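Local coordinates for beta-hexosaminidase Amuc_2018 (Akkermansia muciniphila, PDB 6JEB), which hydrolyses terminal non-reducing N-acetylhexosamine residues from N-acetyl-beta-D-hexosaminides, including unbranched N-glycans and chitobiose, as a zinc-binding family 20 glycoside hydrolase, at residues V97-R101 and H102-A106; A237-F240 and N241-D245; A397-A401 and E402-D406; P405-N408 and H409-R413. One frame throughout, in Å; residues are numbered along the deposited sequence. Where two conformers were deposited one is given.

Overall arrangement
All four contacts lie within the family 20 catalytic domain, a TIM barrel, and each joins neighbours along one continuous piece of chain. Contact 1 forms the turn that leads from strand 92-97 toward helix 106-118. Contact 2 follows it in the chain, within helix 230-246 on the outside, its centre about 20 Å from that of contact 1 and touching none of the others. Contact 3 then turns the chain at the end of strand 392-399, and contact 4, sharing P405 and D406 with it, starts helix 407-414. None nests within another, yet 97-106 meets both later contacts: H102 and D98 bond to A401, and H102 packs on P405, tying the loops after two adjacent barrel strands together.

Contact 1: residues V97-R101 and H102-A106; sequences VDPAR and HFIPA
V97, the last residue of strand 92-97, offers its CB to CD1 of I104 at 3.6 Å, a contact made as the chain turns back beside F112 of helix 106-118. D98 O then receives a weak bond from H102 N, 3.4 Å long but nearly straight. OD1 of the D98 carboxylate accepts from R101 N, 3.2 Å away and well above the carboxylate plane, an Asx motif. OD2 meets R101 NH1 on its syn side at 2.8 Å in a salt bridge, somewhat out of the carboxylate plane but in that of the guanidinium, and also takes the backbone N of A401. This turn sits at the C-terminal end of a TIM-barrel strand, where such enzymes carry their active sites, and R101 binds substrate; its NE and NH2 go on to Q132 and the charge-relay residue D130. P99 brings its CA to H102 O in a CA-H...O contact of 3.2 Å. With CG beside the backbone N (chi1 -83°), the H102 imidazole turns one face to R101 O, and its ND1 bonds to A401 O. A leucine at H102 would probably leave that carbonyl without its imidazole partner and weaken the tie to the neighbouring loop.

Contact 2: residues A237-F240 and N241-D245; sequences ASVF and NELKD
A237 and N241 open a run of four backbone hydrogen bonds, each reaching four residues back: N241 N to A237 O at 2.9 Å, then E242 N to S238 O, L243 N to V239 O and K244 N to F240 O. The bond from L243 lies in the carbonyl plane, whereas the donors of the other three are tilted from it by about 25°.

Water-mediated contact adds to one of these carbonyls. S238 O accepts a second hydrogen from a water at 2.8 Å, and the same water donates to E242 OE2, also at 2.8 Å. With CG of E242 set beside its backbone N (chi1 -68°), that atom lies 3.5 Å from S238 O, and the bend at chi2 carries the carboxylate to the water.

Charged and polar ends find partners outside the helix: E242 OE1 is engaged by K167 in a salt bridge, and K244 NZ bonds to N300 O.

Apolar packing occupies the buried side. L243 CD1 stands 4.2 Å from F240 CD1, approaching the ring obliquely, and 4.3 Å from V239 CG1, so one methyl touches residues both three and four positions earlier. F240 also packs against T293, L296 and L297 of helix 282-299.

Such a division, apolar groups inward and charged ones outward, is characteristic of an amphipathic alpha-helix on the outside of a TIM barrel, here helix 230-246, away from the annotated sites.

Contact 3: residues A397-A401 and E402-D406; sequences APVWA and ERLPD. With ACM (acetamide), chain C.
L404 CD1 packs against V399 and the backbone of W400, 3.9 Å from V399 CG1 and 3.3 Å from W400 O. The V399 and L404 side chains cross at about a right angle, and CB of L404 rests 4.2 Å from CB of A401. This is the tightly packed part: L404 also reaches H409 and R413 of helix 407-414, and V399 leans on A414. A type I beta turn from A401 to L404 closes the loop through a weak but straight bond, L404 N to A401 O, at 3.2 Å.

The other part is more loosely joined. R403 is partly exposed, and its N reaches W400 O only through a water, which donates to that carbonyl at 2.8 Å and accepts from R403 N; the R403 guanidinium forms a salt bridge with E469 and a cation-pi contact with F155. E402, also partly exposed, bends at chi2 (93°), which swings OE1 back to within 3.4 Å of W400 CB, while OE2 makes a long, weak ion pair with R101.

W400 extends from the turn into the acetamide pocket. P398 CB lies over one of its faces, toward the rim, and CZ2 comes 3.6 Å from the acetamide O, which approaches the ring obliquely. Replacing W400 with an alanine would probably open a gap beside the acetamide and leave P398 without the ring it packs on.

W400 meets the acetamide by packing, whereas D257 and Y352 hydrogen-bond to it; the pocket thus combines an aromatic wall with polar groups, consistent with holding the substrate's acetamido group for substrate-assisted catalysis.

Contact 4: residues P405-N408 and H409-R413; sequences PDLN and HLLYR
The H409 imidazole has P405 over one face and D406 at its edge. P405 CD stands 4.0 Å from the ring centroid, 28° off the normal, a CH-pi contact. At the edge, H409 ND1 donates to D406 OD1 at 2.9 Å, reaching the oxygen from above the carboxylate plane, with the carboxylate and ring planes 26° apart. H409 NE2 has weak bonds to the carbonyls of P464 and A465, and the ring also meets F466.

The same OD1 takes H409 N at 2.9 Å, nearly along its C-O axis. D406 is therefore the N-cap of helix 407-414, and two bonds from one residue fix its carboxylate; chi1 of 57°, with CG between the backbone N and the carbonyl carbon, turns it over the first turn. A negative charge there would probably be favoured by the helix dipole. D406 O meanwhile accepts from L410 N, beginning the regular backbone bonds.

Beyond the cap, apolar side chains pack beside those bonds. L407 CD1 lies 3.7 Å from L411 CG, and L411 continues onto F112 of helix 106-118. L411 N donates to L407 O at 2.8 Å in an almost straight bond, and Y412 N to N408 O at 3.1 Å.

Contact 1: residues V97-R101 and H102-A106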
loop_
_atom_site.group_PDB
_atom_site.type_symbol
_atom_site.label_atom_id
_atom_site.label_comp_id
_atom_site.label_asym_id
_atom_site.label_seq_id
_atom_site.Cartn_x
_atom_site.Cartn_y
_atom_site.Cartn_z
ATOM N N VAL A 97 2.444 4.135 -0.715
ATOM C CA VAL A 97 3.271 5.325 -0.565
ATOM C C VAL A 97 2.373 6.552 -0.564
ATOM O O VAL A 97 1.231 6.524 -1.043
ATOM C CB VAL A 97 4.386 5.432 -1.634
ATOM C CG1 VAL A 97 5.409 4.325 -1.440
ATOM C CG2 VAL A 97 3.796 5.416 -3.051
ATOM N N ASP A 98 2.901 7.647 -0.016
ATOM C CA ASP A 98 2.130 8.855 0.276
ATOM C C ASP A 98 2.818 10.065 -0.349
ATOM O O ASP A 98 3.327 10.948 0.354
ATOM C CB ASP A 98 1.985 9.007 1.791
ATOM C CG ASP A 98 1.124 10.192 2.204
ATOM O OD1 ASP A 98 0.492 10.853 1.343
ATOM O OD2 ASP A 98 1.082 10.446 3.427
ATOM N N PRO A 99 2.836 10.147 -1.683
ATOM C CA PRO A 99 3.416 11.340 -2.316
ATOM C C PRO A 99 2.591 12.587 -2.077
ATOM O O PRO A 99 3.118 13.693 -2.250
ATOM C CB PRO A 99 3.467 10.968 -3.802
ATOM C CG PRO A 99 2.332 9.965 -3.960
ATOM C CD PRO A 99 2.364 9.163 -2.676
ATOM N N ALA A 100 1.318 12.453 -1.672
ATOM C CA ALA A 100 0.534 13.634 -1.316
ATOM C C ALA A 100 1.211 14.426 -0.204
ATOM O O ALA A 100 1.277 15.660 -0.263
ATOM C CB ALA A 100 -0.874 13.225 -0.883
ATOM N N ARG A 101 1.708 13.736 0.827
ATOM C CA ARG A 101 2.342 14.439 1.940
ATOM C C ARG A 101 3.755 14.896 1.597
ATOM O O ARG A 101 4.139 16.025 1.924
ATOM C CB ARG A 101 2.349 13.556 3.191
ATOM C CG ARG A 101 1.091 13.705 4.054
ATOM C CD ARG A 101 -0.206 13.484 3.258
ATOM N NE ARG A 101 -1.355 13.562 4.153
ATOM C CZ ARG A 101 -1.779 12.549 4.906
ATOM N NH1 ARG A 101 -1.167 11.366 4.846
ATOM N NH2 ARG A 101 -2.812 12.714 5.720
ATOM N N HIS A 102 4.547 14.040 0.955
ATOM C CA HIS A 102 5.856 14.444 0.452
ATOM C C HIS A 102 6.062 13.768 -0.888
ATOM O O HIS A 102 6.021 12.535 -0.974
ATOM C CB HIS A 102 6.994 14.085 1.415
ATOM C CG HIS A 102 7.182 15.080 2.516
ATOM N ND1 HIS A 102 6.678 14.890 3.783
ATOM C CD2 HIS A 102 7.801 16.287 2.533
ATOM C CE1 HIS A 102 6.981 15.935 4.537
ATOM N NE2 HIS A 102 7.658 16.799 3.801
ATOM N N PHE A 103 6.271 14.581 -1.920
ATOM C CA PHE A 103 6.404 14.080 -3.276
ATOM C C PHE A 103 7.572 13.105 -3.364
ATOM O O PHE A 103 8.631 13.329 -2.768
ATOM C CB PHE A 103 6.655 15.273 -4.198
ATOM C CG PHE A 103 6.705 14.918 -5.648
ATOM C CD1 PHE A 103 5.564 14.474 -6.311
ATOM C CD2 PHE A 103 7.893 15.020 -6.353
ATOM C CE1 PHE A 103 5.613 14.145 -7.653
ATOM C CE2 PHE A 103 7.948 14.696 -7.694
ATOM C CZ PHE A 103 6.805 14.261 -8.344
ATOM N N ILE A 104 7.378 12.020 -4.111
ATOM C CA ILE A 104 8.421 11.023 -4.320
ATOM C C ILE A 104 8.844 11.099 -5.783
ATOM O O ILE A 104 8.063 10.722 -6.671
ATOM C CB ILE A 104 7.957 9.603 -3.967
ATOM C CG1 ILE A 104 7.289 9.561 -2.582
ATOM C CG2 ILE A 104 9.139 8.636 -4.050
ATOM C CD1 ILE A 104 6.548 8.243 -2.312
ATOM N N PRO A 105 10.055 11.558 -6.081
ATOM C CA PRO A 105 10.492 11.638 -7.477
ATOM C C PRO A 105 10.460 10.275 -8.151
ATOM O O PRO A 105 10.590 9.232 -7.505
ATOM C CB PRO A 105 11.925 12.174 -7.367
ATOM C CG PRO A 105 11.929 12.953 -6.069
ATOM C CD PRO A 105 11.032 12.152 -5.149
ATOM N N ALA A 106 10.282 10.305 -9.473
ATOM C CA ALA A 106 10.193 9.079 -10.264
ATOM C C ALA A 106 11.349 8.123 -9.993
ATOM O O ALA A 106 11.141 6.911 -9.874
ATOM C CB ALA A 106 10.152 9.428 -11.754
#

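Contact 2: residues A237-F240 and N241-D245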
loop_
_atom_site.group_PDB
_atom_site.type_symbol
_atom_site.label_atom_id
_atom_site.label_comp_id
_atom_site.label_asym_id
_atom_site.label_seq_id
_atom_site.Cartn_x
_atom_site.Cartn_y
_atom_site.Cartn_z
ATOM N N ALA A 237 -15.476 12.760 -12.719
ATOM C CA ALA A 237 -15.520 12.027 -13.984
ATOM C C ALA A 237 -14.241 12.249 -14.781
ATOM O O ALA A 237 -13.692 11.305 -15.363
ATOM C CB ALA A 237 -16.754 12.422 -14.804
ATOM N N SER A 238 -13.736 13.490 -14.797
ATOM C CA SER A 238 -12.483 13.769 -15.496
ATOM C C SER A 238 -11.313 13.074 -14.822
ATOM O O SER A 238 -10.433 12.536 -15.502
ATOM C CB SER A 238 -12.224 15.273 -15.549
ATOM O OG SER A 238 -13.262 15.937 -16.239
ATOM N N VAL A 239 -11.270 13.110 -13.485
ATOM C CA VAL A 239 -10.225 12.401 -12.749
ATOM C C VAL A 239 -10.241 10.924 -13.114
ATOM O O VAL A 239 -9.207 10.332 -13.446
ATOM C CB VAL A 239 -10.403 12.604 -11.234
ATOM C CG1 VAL A 239 -9.435 11.707 -10.461
ATOM C CG2 VAL A 239 -10.201 14.063 -10.864
ATOM N N PHE A 240 -11.422 10.306 -13.056
ATOM C CA PHE A 240 -11.515 8.873 -13.305
ATOM C C PHE A 240 -11.168 8.525 -14.748
ATOM O O PHE A 240 -10.627 7.443 -15.003
ATOM C CB PHE A 240 -12.907 8.352 -12.941
ATOM C CG PHE A 240 -13.270 8.518 -11.486
ATOM C CD1 PHE A 240 -12.302 8.720 -10.514
ATOM C CD2 PHE A 240 -14.603 8.473 -11.096
ATOM C CE1 PHE A 240 -12.656 8.871 -9.174
ATOM C CE2 PHE A 240 -14.969 8.622 -9.765
ATOM C CZ PHE A 240 -13.993 8.823 -8.800
ATOM N N ASN A 241 -11.485 9.407 -15.702
ATOM C CA ASN A 241 -11.080 9.165 -17.085
ATOM C C ASN A 241 -9.560 9.135 -17.214
ATOM O O ASN A 241 -9.008 8.294 -17.937
ATOM C CB ASN A 241 -11.699 10.213 -18.014
ATOM C CG ASN A 241 -13.185 9.990 -18.238
ATOM O OD1 ASN A 241 -13.691 8.880 -18.065
ATOM N ND2 ASN A 241 -13.890 11.046 -18.633
ATOM N N GLU A 242 -8.861 10.036 -16.514
ATOM C CA GLU A 242 -7.402 9.984 -16.525
ATOM C C GLU A 242 -6.903 8.688 -15.910
ATOM O O GLU A 242 -5.965 8.067 -16.424
ATOM C CB GLU A 242 -6.806 11.167 -15.761
ATOM C CG GLU A 242 -7.031 12.481 -16.438
ATOM C CD GLU A 242 -6.561 12.458 -17.876
ATOM O OE1 GLU A 242 -5.349 12.235 -18.099
ATOM O OE2 GLU A 242 -7.404 12.653 -18.774
ATOM N N LEU A 243 -7.517 8.264 -14.803
ATOM C CA LEU A 243 -7.091 7.021 -14.171
ATOM C C LEU A 243 -7.323 5.830 -15.091
ATOM O O LEU A 243 -6.520 4.892 -15.109
ATOM C CB LEU A 243 -7.812 6.833 -12.840
ATOM C CG LEU A 243 -7.567 7.918 -11.782
ATOM C CD1 LEU A 243 -8.286 7.561 -10.481
ATOM C CD2 LEU A 243 -6.072 8.143 -11.547
ATOM N N LYS A 244 -8.415 5.852 -15.863
ATOM C CA LYS A 244 -8.669 4.783 -16.830
ATOM C C LYS A 244 -7.554 4.711 -17.869
ATOM O O LYS A 244 -7.108 3.617 -18.247
ATOM C CB LYS A 244 -10.028 5.012 -17.504
ATOM C CG LYS A 244 -10.377 4.001 -18.583
ATOM C CD LYS A 244 -10.660 2.639 -18.001
ATOM C CE LYS A 244 -11.084 1.655 -19.093
ATOM N NZ LYS A 244 -11.467 0.319 -18.551
ATOM N N ASP A 245 -7.088 5.872 -18.335
ATOM C CA ASP A 245 -6.024 5.881 -19.327
ATOM C C ASP A 245 -4.696 5.420 -18.733
ATOM O O ASP A 245 -3.940 4.701 -19.397
ATOM C CB ASP A 245 -5.897 7.277 -19.933
ATOM C CG ASP A 245 -4.978 7.305 -21.125
ATOM O OD1 ASP A 245 -5.162 6.471 -22.034
ATOM O OD2 ASP A 245 -4.082 8.163 -21.162
HETATM O O HOH W 1 -9.962 13.477 -18.135
#

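Contact 3: residues A397-A401 and E402-D406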
loop_
_atom_site.group_PDB
_atom_site.type_symbol
_atom_site.label_atom_id
_atom_site.label_comp_id
_atom_site.label_asym_id
_atom_site.label_seq_id
_atom_site.Cartn_x
_atom_site.Cartn_y
_atom_site.Cartn_z
ATOM N N ALA A 397 0.442 -2.430 3.910
ATOM C CA ALA A 397 1.138 -1.579 4.876
ATOM C C ALA A 397 1.338 -0.176 4.323
ATOM O O ALA A 397 2.143 0.010 3.391
ATOM C CB ALA A 397 2.488 -2.190 5.250
ATOM N N PRO A 398 0.650 0.831 4.855
ATOM C CA PRO A 398 0.889 2.213 4.413
ATOM C C PRO A 398 2.123 2.814 5.068
ATOM O O PRO A 398 2.366 2.645 6.269
ATOM C CB PRO A 398 -0.368 2.962 4.885
ATOM C CG PRO A 398 -1.347 1.897 5.323
ATOM C CD PRO A 398 -0.533 0.715 5.723
ATOM N N VAL A 399 2.890 3.557 4.266
ATOM C CA VAL A 399 4.010 4.326 4.797
ATOM C C VAL A 399 3.648 5.806 4.715
ATOM O O VAL A 399 4.149 6.544 3.854
ATOM C CB VAL A 399 5.341 3.998 4.093
ATOM C CG1 VAL A 399 6.514 4.432 4.974
ATOM C CG2 VAL A 399 5.452 2.499 3.776
ATOM N N TRP A 400 2.764 6.244 5.608
ATOM C CA TRP A 400 2.283 7.620 5.582
ATOM C C TRP A 400 3.454 8.580 5.740
ATOM O O TRP A 400 4.393 8.322 6.497
ATOM C CB TRP A 400 1.295 7.836 6.724
ATOM C CG TRP A 400 0.081 6.956 6.641
ATOM C CD1 TRP A 400 -0.198 5.854 7.408
ATOM C CD2 TRP A 400 -1.026 7.122 5.751
ATOM N NE1 TRP A 400 -1.415 5.322 7.041
ATOM C CE2 TRP A 400 -1.949 6.088 6.032
ATOM C CE3 TRP A 400 -1.334 8.056 4.750
ATOM C CZ2 TRP A 400 -3.145 5.945 5.335
ATOM C CZ3 TRP A 400 -2.530 7.922 4.061
ATOM C CH2 TRP A 400 -3.426 6.876 4.363
ATOM N N ALA A 401 3.396 9.704 5.022
ATOM C CA ALA A 401 4.587 10.525 4.845
ATOM C C ALA A 401 4.438 11.953 5.354
ATOM O O ALA A 401 5.213 12.819 4.940
ATOM C CB ALA A 401 5.069 10.495 3.393
ATOM N N GLU A 402 3.483 12.225 6.252
ATOM C CA GLU A 402 3.442 13.546 6.882
ATOM C C GLU A 402 4.833 13.964 7.338
ATOM O O GLU A 402 5.241 15.121 7.156
ATOM C CB GLU A 402 2.502 13.554 8.101
ATOM C CG GLU A 402 1.006 13.476 7.805
ATOM C CD GLU A 402 0.474 12.056 7.816
ATOM O OE1 GLU A 402 1.260 11.125 7.543
ATOM O OE2 GLU A 402 -0.727 11.867 8.117
ATOM N N ARG A 403 5.585 13.026 7.923
ATOM C CA ARG A 403 6.868 13.321 8.550
ATOM C C ARG A 403 8.036 12.617 7.863
ATOM O O ARG A 403 9.109 12.489 8.461
ATOM C CB ARG A 403 6.833 12.942 10.032
ATOM C CG ARG A 403 5.805 13.697 10.849
ATOM C CD ARG A 403 6.250 15.120 11.134
ATOM N NE ARG A 403 5.368 15.748 12.107
ATOM C CZ ARG A 403 5.651 16.873 12.752
ATOM N NH1 ARG A 403 6.792 17.506 12.511
ATOM N NH2 ARG A 403 4.793 17.361 13.638
ATOM N N LEU A 404 7.870 12.158 6.622
ATOM C CA LEU A 404 8.931 11.436 5.918
ATOM C C LEU A 404 9.244 12.171 4.623
ATOM O O LEU A 404 8.596 11.938 3.591
ATOM C CB LEU A 404 8.545 9.979 5.669
ATOM C CG LEU A 404 8.250 9.174 6.938
ATOM C CD1 LEU A 404 7.672 7.799 6.596
ATOM C CD2 LEU A 404 9.504 9.034 7.813
ATOM N N PRO A 405 10.229 13.073 4.631
ATOM C CA PRO A 405 10.369 14.030 3.525
ATOM C C PRO A 405 11.143 13.553 2.307
ATOM O O PRO A 405 11.128 14.263 1.293
ATOM C CB PRO A 405 11.080 15.220 4.196
ATOM C CG PRO A 405 11.903 14.578 5.276
ATOM C CD PRO A 405 11.069 13.429 5.790
ATOM N N ASP A 406 11.808 12.400 2.359
ATOM C CA ASP A 406 12.575 11.918 1.219
ATOM C C ASP A 406 12.675 10.397 1.278
ATOM O O ASP A 406 12.273 9.765 2.260
ATOM C CB ASP A 406 13.954 12.596 1.139
ATOM C CG ASP A 406 14.788 12.402 2.399
ATOM O OD1 ASP A 406 14.619 11.385 3.097
ATOM O OD2 ASP A 406 15.624 13.281 2.694
HETATM C C1 ACM C . -5.976 6.605 7.569
HETATM O O ACM C . -5.152 6.234 8.342
HETATM N N ACM C . -6.369 7.978 7.602
HETATM C C2 ACM C . -6.644 5.696 6.551
HETATM O O HOH W 2 4.951 10.162 8.534
#

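Contact 4: residues P405-N408 and H409-R413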
loop_
_atom_site.group_PDB
_atom_site.type_symbol
_atom_site.label_atom_id
_atom_site.label_comp_id
_atom_site.label_asym_id
_atom_site.label_seq_id
_atom_site.Cartn_x
_atom_site.Cartn_y
_atom_site.Cartn_z
ATOM N N PRO A 405 10.229 13.073 4.631
ATOM C CA PRO A 405 10.369 14.030 3.525
ATOM C C PRO A 405 11.143 13.553 2.307
ATOM O O PRO A 405 11.128 14.263 1.293
ATOM C CB PRO A 405 11.080 15.220 4.196
ATOM C CG PRO A 405 11.903 14.578 5.276
ATOM C CD PRO A 405 11.069 13.429 5.790
ATOM N N ASP A 406 11.808 12.400 2.359
ATOM C CA ASP A 406 12.575 11.918 1.219
ATOM C C ASP A 406 12.675 10.397 1.278
ATOM O O ASP A 406 12.273 9.765 2.260
ATOM C CB ASP A 406 13.954 12.596 1.139
ATOM C CG ASP A 406 14.788 12.402 2.399
ATOM O OD1 ASP A 406 14.619 11.385 3.097
ATOM O OD2 ASP A 406 15.624 13.281 2.694
ATOM N N LEU A 407 13.232 9.817 0.210
ATOM C CA LEU A 407 13.313 8.360 0.116
ATOM C C LEU A 407 14.155 7.776 1.243
ATOM O O LEU A 407 13.844 6.698 1.762
ATOM C CB LEU A 407 13.876 7.945 -1.245
ATOM C CG LEU A 407 14.046 6.441 -1.462
ATOM C CD1 LEU A 407 12.685 5.766 -1.554
ATOM C CD2 LEU A 407 14.873 6.177 -2.714
ATOM N N ASN A 408 15.231 8.466 1.631
ATOM C CA ASN A 408 16.064 7.982 2.727
ATOM C C ASN A 408 15.231 7.771 3.987
ATOM O O ASN A 408 15.318 6.723 4.638
ATOM C CB ASN A 408 17.193 8.981 2.984
ATOM C CG ASN A 408 18.248 8.454 3.938
ATOM O OD1 ASN A 408 18.524 7.254 3.990
ATOM N ND2 ASN A 408 18.856 9.362 4.693
ATOM N N HIS A 409 14.397 8.754 4.330
ATOM C CA HIS A 409 13.525 8.616 5.494
ATOM C C HIS A 409 12.447 7.562 5.262
ATOM O O HIS A 409 12.084 6.824 6.187
ATOM C CB HIS A 409 12.875 9.959 5.814
ATOM C CG HIS A 409 13.768 10.903 6.556
ATOM N ND1 HIS A 409 14.476 11.913 5.935
ATOM C CD2 HIS A 409 14.056 10.999 7.874
ATOM C CE1 HIS A 409 15.159 12.590 6.843
ATOM N NE2 HIS A 409 14.916 12.059 8.027
ATOM N N LEU A 410 11.909 7.502 4.040
ATOM C CA LEU A 410 10.852 6.548 3.726
ATOM C C LEU A 410 11.340 5.111 3.890
ATOM O O LEU A 410 10.678 4.286 4.533
ATOM C CB LEU A 410 10.384 6.811 2.295
ATOM C CG LEU A 410 9.166 6.071 1.771
ATOM C CD1 LEU A 410 7.978 6.411 2.634
ATOM C CD2 LEU A 410 8.901 6.459 0.326
ATOM N N LEU A 411 12.488 4.790 3.294
ATOM C CA LEU A 411 13.015 3.436 3.402
ATOM C C LEU A 411 13.407 3.111 4.832
ATOM O O LEU A 411 13.297 1.952 5.250
ATOM C CB LEU A 411 14.215 3.248 2.472
ATOM C CG LEU A 411 13.913 3.297 0.971
ATOM C CD1 LEU A 411 15.218 3.181 0.179
ATOM C CD2 LEU A 411 12.919 2.206 0.564
ATOM N N TYR A 412 13.874 4.109 5.592
ATOM C CA TYR A 412 14.243 3.843 6.975
ATOM C C TYR A 412 13.056 3.309 7.766
ATOM O O TYR A 412 13.201 2.365 8.550
ATOM C CB TYR A 412 14.824 5.084 7.663
ATOM C CG TYR A 412 15.333 4.697 9.024
ATOM C CD1 TYR A 412 16.618 4.194 9.181
ATOM C CD2 TYR A 412 14.507 4.771 10.142
ATOM C CE1 TYR A 412 17.083 3.795 10.423
ATOM C CE2 TYR A 412 14.948 4.366 11.382
ATOM C CZ TYR A 412 16.240 3.884 11.517
ATOM O OH TYR A 412 16.680 3.475 12.745
ATOM N N ARG A 413 11.871 3.908 7.582
ATOM C CA ARG A 413 10.703 3.417 8.309
ATOM C C ARG A 413 10.022 2.241 7.617
ATOM O O ARG A 413 9.456 1.384 8.300
ATOM C CB ARG A 413 9.727 4.553 8.637
ATOM C CG ARG A 413 10.336 5.519 9.640
ATOM C CD ARG A 413 9.367 6.114 10.663
ATOM N NE ARG A 413 10.138 6.818 11.687
ATOM C CZ ARG A 413 9.636 7.409 12.775
ATOM N NH1 ARG A 413 8.329 7.408 13.010
ATOM N NH2 ARG A 413 10.460 8.008 13.634
#